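Local coordinates for protein peptidase M42 (Thaumarchaeota archaeon SCGC AB-539-E09, PDB 5DS0) that probably acts as a metal-dependent aminopeptidase of the M42 family, removing residues from the N-termini of peptides within a twelve-subunit TET assembly, at residues G89-S93 against Q94-G98; V102-C106 against K107-H111; T211-E214 against E215-L218. All coordinates share one frame; numbering follows the deposited sequence.

In the fold
The three contacts run from the metal centre outward into the barrel. Contact 3 (211-218) carries E214 and E215, ligands of the cobalt sites. Contact 1 (89-98) lies in the loop between strands 82-88 and 100-105, its centre about 19 Å from that of contact 3. The two touch where G89 packs on E215 and V216 (G89 N to V216 CG1 3.9 Å); the side chain of W91 is about 10 Å from a cobalt ion, and G90 hydrogen-bonds the cobalt ligand H325. Three residues further on, the chain enters contact 2 (102-111), a hairpin of the same barrel, its centre about 21 Å from that of contact 1. Contacts 2 and 3 do not touch, their nearest atoms being about 12 Å apart.

Contact 1 (G89-S93 against Q94-G98); sequences GGWWS and QVLLG
W92 sets its CG opposite the backbone N (chi1 -172°), whereas W91 sets its own opposite the carbonyl carbon (chi1 -77°), and the two adjacent indoles part company: W92 turns to Q94, W91 to L96, and V95 reaches both. The chain here makes a short 3-10 turn in the loop that joins strands 82-88 and 100-105 of the six-stranded antiparallel barrel. Two successive i to i+3 bonds define it, V95 N to W92 O at 3.2 Å and L96 N to S93 O at 3.1 Å.

Q94 lies over one face of the W92 indole. Its CB makes a CH-pi contact 4.0 Å from the centroid of the five-membered ring, and the chain runs on across the bicycle until Q94 NE2 is 3.6 Å from W92 CZ2. The amide is not stacked flat, since its plane stands 55° from that of the ring. Its polar end serves the subunit interface instead, with NE2 hydrogen-bonded to K129 O and OE1 to V131 N of the second subunit, where P119 also packs on W92.

V95 splits its two methyls between the indoles, crossing each at about a right angle: CG1 is 4.0 Å from W92 CE3, while CG2 meets the edge of the W91 ring near its plane. G90 O accepts a hydrogen bond from ND1 of the cobalt ligand H325. W91 is fixed by a hydrogen bond from NE1 to G71 O and by stacking with F72. Its remaining neighbour is L96, whose CD2 comes in obliquely near the rim of the indole, 3.4 Å from W91 CE3.

Contact 2 (V102-C106 against K107-H111); sequences VVRTC and KGMVH
V103 and V110 form a hydrogen-bonded antiparallel pair, each backbone N giving a 2.8 Å bond to the other residue's O. The next such pair, T105 with G108, closes a type I turn through C106 and K107: T105 N reaches G108 O at 3.0 Å, and G108 N reaches T105 O at 3.2 Å. G108 adopts backbone angles at which a CB would press against the preceding carbonyl O.

Side-chain hydrogen bonding centres on T105. With chi1 at 64°, OG1 sits between the backbone N and carbonyl carbon, from where it donates to G108 O at 2.7 Å, in the carbonyl plane and on a lone pair. G108 O is thus gripped by both N and OG1 of T105. OG1 also accepts a weak bond from K107 N. The charged ends look outside the hairpin, R104 NH1 to the carboxylate of E25 in a salt bridge and K107 NZ to E150 O.

Apolar packing differs on the two faces. On the face of V102, R104, M109 and H111, selenomethionine M109 crosses V102 obliquely, its CB 3.7 Å from V102 CG2, and runs alongside R104, with its CE 3.9 Å from R104 CD. V102 CG2 also sits over a face of the H111 imidazole. On the other face T105 and V110 meet at about a right angle, CG2 to CG2 at 3.9 Å.

The whole is a tight beta hairpin with a two-residue loop, linking strands 100-105 and 108-115 of the closed antiparallel barrel, with strand 158-161 on the far side of 100-105.

Contact 3 (T211-E214 against E215-L218); sequences TVQE and EVGL. With CO (cobalt (II) ion), chain U.
The carboxylate planes of E214 and E215 stand 59° apart, with E214 OE1 3.2 Å from E215 OE1. Both are acceptors and no bond joins them; each serves its own cobalt site. E215, bent at chi2, presents its carboxylate to a cobalt ion through both oxygens, OE1 at 2.4 Å and OE2 at 2.2 Å, a bidentate grip that fixes the rotation of the group. D180 and H325 complete this site. E214 heads in another direction: its CG stands opposite the backbone N (chi1 -168°) and the chain then folds at chi2, taking the carboxylate to the second cobalt site, which it shares with H66, D180 and E237.

This consecutive glutamate pair belongs to the dinuclear metal centre of the M42 peptidase fold, in the loop between strand 205-211 and helix 219-228, where L218 is the N-cap residue. Bonds from L218 N at 3.1 Å and G217 N at 3.2 Å converge on E214 O from the same face of its carbonyl plane, curling the chain round E214 O. D68 steadies the backbone from outside, its OD2 accepting from E215 N.

L218 keeps company with E214 along its length, its CD2 3.7 Å from E214 CG. Were E214 cut back to an alanine, the second cobalt would probably lose one of its ligands, and a gap would be likely to open beside the L218 methyl. On the flank, Q213 slants across V216, Q213 CB resting 3.9 Å from V216 CG2, and I270 of the third subunit packs against both.

Contact 1 (G89-S93 against Q94-G98)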
loop_
_atom_site.group_PDB
_atom_site.type_symbol
_atom_site.label_atom_id
_atom_site.label_comp_id
_atom_site.label_asym_id
_atom_site.label_seq_id
_atom_site.Cartn_x
_atom_site.Cartn_y
_atom_site.Cartn_z
ATOM N N GLY C 89 2.577 4.290 -34.319
ATOM C CA GLY C 89 1.147 4.034 -34.120
ATOM C C GLY C 89 0.959 3.364 -32.781
ATOM O O GLY C 89 1.928 3.001 -32.125
ATOM N N GLY C 90 -0.292 3.219 -32.375
ATOM C CA GLY C 90 -0.616 2.721 -31.045
ATOM C C GLY C 90 -0.548 1.215 -30.978
ATOM O O GLY C 90 -1.250 0.533 -31.721
ATOM N N TRP C 91 0.308 0.704 -30.095
ATOM C CA TRP C 91 0.445 -0.726 -29.831
ATOM C C TRP C 91 0.169 -1.011 -28.366
ATOM O O TRP C 91 0.549 -0.249 -27.513
ATOM C CB TRP C 91 1.884 -1.182 -30.094
ATOM C CG TRP C 91 2.263 -1.360 -31.503
ATOM C CD1 TRP C 91 2.845 -0.444 -32.314
ATOM C CD2 TRP C 91 2.138 -2.553 -32.269
ATOM N NE1 TRP C 91 3.073 -0.985 -33.555
ATOM C CE2 TRP C 91 2.642 -2.283 -33.551
ATOM C CE3 TRP C 91 1.643 -3.824 -32.000
ATOM C CZ2 TRP C 91 2.661 -3.238 -34.561
ATOM C CZ3 TRP C 91 1.673 -4.768 -33.002
ATOM C CH2 TRP C 91 2.172 -4.472 -34.264
ATOM N N TRP C 92 -0.460 -2.137 -28.079
ATOM C CA TRP C 92 -0.524 -2.645 -26.717
ATOM C C TRP C 92 0.725 -3.479 -26.447
ATOM O O TRP C 92 1.020 -4.407 -27.209
ATOM C CB TRP C 92 -1.770 -3.509 -26.555
ATOM C CG TRP C 92 -2.059 -3.945 -25.157
ATOM C CD1 TRP C 92 -1.628 -3.366 -24.020
ATOM C CD2 TRP C 92 -2.887 -5.037 -24.769
ATOM N NE1 TRP C 92 -2.119 -4.039 -22.929
ATOM C CE2 TRP C 92 -2.899 -5.073 -23.368
ATOM C CE3 TRP C 92 -3.619 -5.992 -25.474
ATOM C CZ2 TRP C 92 -3.609 -6.026 -22.653
ATOM C CZ3 TRP C 92 -4.328 -6.930 -24.767
ATOM C CH2 TRP C 92 -4.321 -6.943 -23.370
ATOM N N SER C 93 1.456 -3.180 -25.379
ATOM C CA SER C 93 2.736 -3.848 -25.153
ATOM C C SER C 93 2.561 -5.367 -25.007
ATOM O O SER C 93 3.417 -6.148 -25.433
ATOM C CB SER C 93 3.442 -3.276 -23.937
ATOM O OG SER C 93 2.809 -3.717 -22.746
ATOM N N GLN C 94 1.423 -5.789 -24.475
ATOM C CA GLN C 94 1.223 -7.209 -24.179
ATOM C C GLN C 94 1.097 -8.155 -25.391
ATOM O O GLN C 94 1.210 -9.374 -25.232
ATOM C CB GLN C 94 0.039 -7.364 -23.252
ATOM C CG GLN C 94 0.234 -6.576 -21.963
ATOM C CD GLN C 94 -0.487 -7.201 -20.774
ATOM O OE1 GLN C 94 -0.446 -8.422 -20.584
ATOM N NE2 GLN C 94 -1.155 -6.377 -19.979
ATOM N N VAL C 95 0.907 -7.590 -26.586
ATOM C CA VAL C 95 0.913 -8.381 -27.832
ATOM C C VAL C 95 2.258 -8.401 -28.579
ATOM O O VAL C 95 2.331 -8.953 -29.661
ATOM C CB VAL C 95 -0.165 -7.914 -28.836
ATOM C CG1 VAL C 95 -1.547 -8.004 -28.234
ATOM C CG2 VAL C 95 0.103 -6.490 -29.332
ATOM N N LEU C 96 3.306 -7.818 -28.002
ATOM C CA LEU C 96 4.570 -7.650 -28.696
ATOM C C LEU C 96 5.592 -8.754 -28.466
ATOM O O LEU C 96 6.195 -9.230 -29.414
ATOM C CB LEU C 96 5.200 -6.318 -28.311
ATOM C CG LEU C 96 4.472 -5.048 -28.751
ATOM C CD1 LEU C 96 5.184 -3.821 -28.193
ATOM C CD2 LEU C 96 4.384 -4.966 -30.269
ATOM N N LEU C 97 5.843 -9.123 -27.219
ATOM C CA LEU C 97 6.884 -10.108 -26.915
ATOM C C LEU C 97 6.742 -11.400 -27.682
ATOM O O LEU C 97 5.642 -11.969 -27.792
ATOM C CB LEU C 97 6.910 -10.449 -25.433
ATOM C CG LEU C 97 7.710 -9.499 -24.544
ATOM C CD1 LEU C 97 7.773 -10.053 -23.127
ATOM C CD2 LEU C 97 9.116 -9.274 -25.078
ATOM N N GLY C 98 7.865 -11.846 -28.237
ATOM C CA GLY C 98 7.935 -13.132 -28.926
ATOM C C GLY C 98 7.515 -13.088 -30.375
ATOM O O GLY C 98 7.466 -14.130 -31.032
#

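Contact 2 (V102-C106 against K107-H111)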
loop_
_atom_site.group_PDB
_atom_site.type_symbol
_atom_site.label_atom_id
_atom_site.label_comp_id
_atom_site.label_asym_id
_atom_site.label_seq_id
_atom_site.Cartn_x
_atom_site.Cartn_y
_atom_site.Cartn_z
ATOM N N VAL C 102 10.114 -7.691 -39.359
ATOM C CA VAL C 102 11.081 -7.549 -40.428
ATOM C C VAL C 102 11.424 -6.069 -40.621
ATOM O O VAL C 102 10.548 -5.207 -40.671
ATOM C CB VAL C 102 10.606 -8.242 -41.735
ATOM C CG1 VAL C 102 9.173 -7.895 -42.071
ATOM C CG2 VAL C 102 11.499 -7.872 -42.896
ATOM N N VAL C 103 12.720 -5.815 -40.743
ATOM C CA VAL C 103 13.274 -4.489 -40.847
ATOM C C VAL C 103 13.702 -4.279 -42.275
ATOM O O VAL C 103 14.343 -5.154 -42.850
ATOM C CB VAL C 103 14.544 -4.379 -39.993
ATOM C CG1 VAL C 103 15.069 -2.959 -39.993
ATOM C CG2 VAL C 103 14.281 -4.832 -38.570
ATOM N N ARG C 104 13.380 -3.130 -42.848
ATOM C CA ARG C 104 13.840 -2.833 -44.201
ATOM C C ARG C 104 15.085 -1.965 -44.174
ATOM O O ARG C 104 15.025 -0.795 -43.805
ATOM C CB ARG C 104 12.758 -2.161 -45.038
ATOM C CG ARG C 104 13.135 -2.092 -46.507
ATOM C CD ARG C 104 12.040 -1.471 -47.351
ATOM N NE ARG C 104 11.824 -0.071 -46.985
ATOM C CZ ARG C 104 10.757 0.647 -47.327
ATOM N NH1 ARG C 104 9.792 0.111 -48.064
ATOM N NH2 ARG C 104 10.658 1.909 -46.930
ATOM N N THR C 105 16.216 -2.559 -44.543
ATOM C CA THR C 105 17.489 -1.854 -44.609
ATOM C C THR C 105 17.812 -1.516 -46.053
ATOM O O THR C 105 17.085 -1.910 -46.965
ATOM C CB THR C 105 18.638 -2.714 -44.039
ATOM O OG1 THR C 105 18.822 -3.881 -44.845
ATOM C CG2 THR C 105 18.331 -3.133 -42.619
ATOM N N CYS C 106 18.897 -0.773 -46.251
ATOM C CA CYS C 106 19.428 -0.532 -47.594
ATOM C C CYS C 106 19.853 -1.850 -48.291
ATOM O O CYS C 106 19.835 -1.935 -49.513
ATOM C CB CYS C 106 20.601 0.462 -47.529
ATOM S SG CYS C 106 21.907 -0.004 -46.363
ATOM N N LYS C 107 20.214 -2.873 -47.517
ATOM C CA LYS C 107 20.582 -4.184 -48.071
ATOM C C LYS C 107 19.413 -5.150 -48.242
ATOM O O LYS C 107 19.618 -6.270 -48.697
ATOM C CB LYS C 107 21.638 -4.844 -47.191
ATOM C CG LYS C 107 22.926 -4.044 -47.119
ATOM C CD LYS C 107 24.063 -4.871 -46.547
ATOM C CE LYS C 107 25.344 -4.054 -46.520
ATOM N NZ LYS C 107 26.430 -4.710 -45.736
ATOM N N GLY C 108 18.201 -4.730 -47.879
ATOM C CA GLY C 108 17.017 -5.580 -48.001
ATOM C C GLY C 108 16.363 -5.921 -46.675
ATOM O O GLY C 108 16.669 -5.332 -45.642
HETATM N N MSE C 109 15.473 -6.905 -46.706
HETATM C CA MSE C 109 14.701 -7.310 -45.532
HETATM C C MSE C 109 15.545 -8.081 -44.566
HETATM O O MSE C 109 16.230 -9.019 -44.930
HETATM C CB MSE C 109 13.521 -8.193 -45.928
HETATM C CG MSE C 109 12.510 -7.489 -46.829
HETATM SE SE MSE C 109 11.725 -5.864 -46.000
HETATM C CE MSE C 109 10.785 -5.160 -47.580
ATOM N N VAL C 110 15.485 -7.692 -43.304
ATOM C CA VAL C 110 16.184 -8.391 -42.238
ATOM C C VAL C 110 15.190 -8.836 -41.171
ATOM O O VAL C 110 14.475 -8.021 -40.607
ATOM C CB VAL C 110 17.219 -7.474 -41.580
ATOM C CG1 VAL C 110 17.878 -8.168 -40.389
ATOM C CG2 VAL C 110 18.258 -7.035 -42.603
ATOM N N HIS C 111 15.166 -10.132 -40.889
ATOM C CA HIS C 111 14.199 -10.677 -39.952
ATOM C C HIS C 111 14.705 -10.626 -38.539
ATOM O O HIS C 111 15.901 -10.700 -38.295
ATOM C CB HIS C 111 13.863 -12.110 -40.321
ATOM C CG HIS C 111 13.196 -12.220 -41.641
ATOM N ND1 HIS C 111 11.849 -11.997 -41.809
ATOM C CD2 HIS C 111 13.691 -12.473 -42.871
ATOM C CE1 HIS C 111 11.534 -12.137 -43.083
ATOM N NE2 HIS C 111 12.635 -12.428 -43.748
#

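Contact 3 (T211-E214 against E215-L218)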
loop_
_atom_site.group_PDB
_atom_site.type_symbol
_atom_site.label_atom_id
_atom_site.label_comp_id
_atom_site.label_asym_id
_atom_site.label_seq_id
_atom_site.Cartn_x
_atom_site.Cartn_y
_atom_site.Cartn_z
ATOM N N THR C 211 -4.827 7.036 -48.226
ATOM C CA THR C 211 -4.119 8.008 -47.416
ATOM C C THR C 211 -2.947 7.404 -46.666
ATOM O O THR C 211 -2.906 6.201 -46.427
ATOM C CB THR C 211 -5.080 8.667 -46.397
ATOM O OG1 THR C 211 -5.931 7.669 -45.819
ATOM C CG2 THR C 211 -5.941 9.696 -47.076
ATOM N N VAL C 212 -2.021 8.268 -46.262
ATOM C CA VAL C 212 -0.859 7.859 -45.479
ATOM C C VAL C 212 -0.898 8.456 -44.081
ATOM O O VAL C 212 -1.626 9.410 -43.814
ATOM C CB VAL C 212 0.474 8.249 -46.166
ATOM C CG1 VAL C 212 0.621 7.507 -47.487
ATOM C CG2 VAL C 212 0.587 9.754 -46.365
ATOM N N GLN C 213 -0.111 7.864 -43.195
ATOM C CA GLN C 213 0.107 8.391 -41.856
ATOM C C GLN C 213 -1.149 8.652 -41.010
ATOM O O GLN C 213 -1.169 9.596 -40.231
ATOM C CB GLN C 213 0.971 9.665 -41.946
ATOM C CG GLN C 213 2.375 9.378 -42.449
ATOM C CD GLN C 213 3.312 10.558 -42.330
ATOM O OE1 GLN C 213 3.427 11.198 -41.280
ATOM N NE2 GLN C 213 4.025 10.823 -43.396
ATOM N N GLU C 214 -2.175 7.809 -41.134
ATOM C CA GLU C 214 -3.335 7.878 -40.226
ATOM C C GLU C 214 -2.942 7.483 -38.816
ATOM O O GLU C 214 -3.330 8.140 -37.862
ATOM C CB GLU C 214 -4.459 6.947 -40.680
ATOM C CG GLU C 214 -5.819 7.125 -39.987
ATOM C CD GLU C 214 -6.048 6.327 -38.681
ATOM O OE1 GLU C 214 -5.486 5.217 -38.463
ATOM O OE2 GLU C 214 -6.843 6.807 -37.843
ATOM N N GLU C 215 -2.157 6.413 -38.683
ATOM C CA GLU C 215 -1.919 5.805 -37.377
ATOM C C GLU C 215 -1.069 6.694 -36.448
ATOM O O GLU C 215 -0.995 6.421 -35.252
ATOM C CB GLU C 215 -1.294 4.399 -37.504
ATOM C CG GLU C 215 -2.137 3.386 -38.269
ATOM C CD GLU C 215 -3.317 2.788 -37.481
ATOM O OE1 GLU C 215 -3.750 3.397 -36.500
ATOM O OE2 GLU C 215 -3.825 1.691 -37.842
ATOM N N VAL C 216 -0.452 7.742 -36.996
ATOM C CA VAL C 216 0.378 8.660 -36.209
ATOM C C VAL C 216 -0.210 10.076 -36.083
ATOM O O VAL C 216 0.479 10.967 -35.593
ATOM C CB VAL C 216 1.847 8.775 -36.744
ATOM C CG1 VAL C 216 2.570 7.448 -36.649
ATOM C CG2 VAL C 216 1.892 9.300 -38.169
ATOM N N GLY C 217 -1.462 10.293 -36.480
ATOM C CA GLY C 217 -2.097 11.608 -36.302
ATOM C C GLY C 217 -2.928 12.148 -37.459
ATOM O O GLY C 217 -3.073 13.375 -37.608
ATOM N N LEU C 218 -3.501 11.257 -38.268
ATOM C CA LEU C 218 -4.420 11.638 -39.358
ATOM C C LEU C 218 -3.778 12.621 -40.349
ATOM O O LEU C 218 -4.431 13.530 -40.862
ATOM C CB LEU C 218 -5.737 12.198 -38.779
ATOM C CG LEU C 218 -6.271 11.499 -37.524
ATOM C CD1 LEU C 218 -7.499 12.224 -36.978
ATOM C CD2 LEU C 218 -6.568 10.031 -37.807
HETATM CO CO CO U . -5.670 1.937 -36.665
#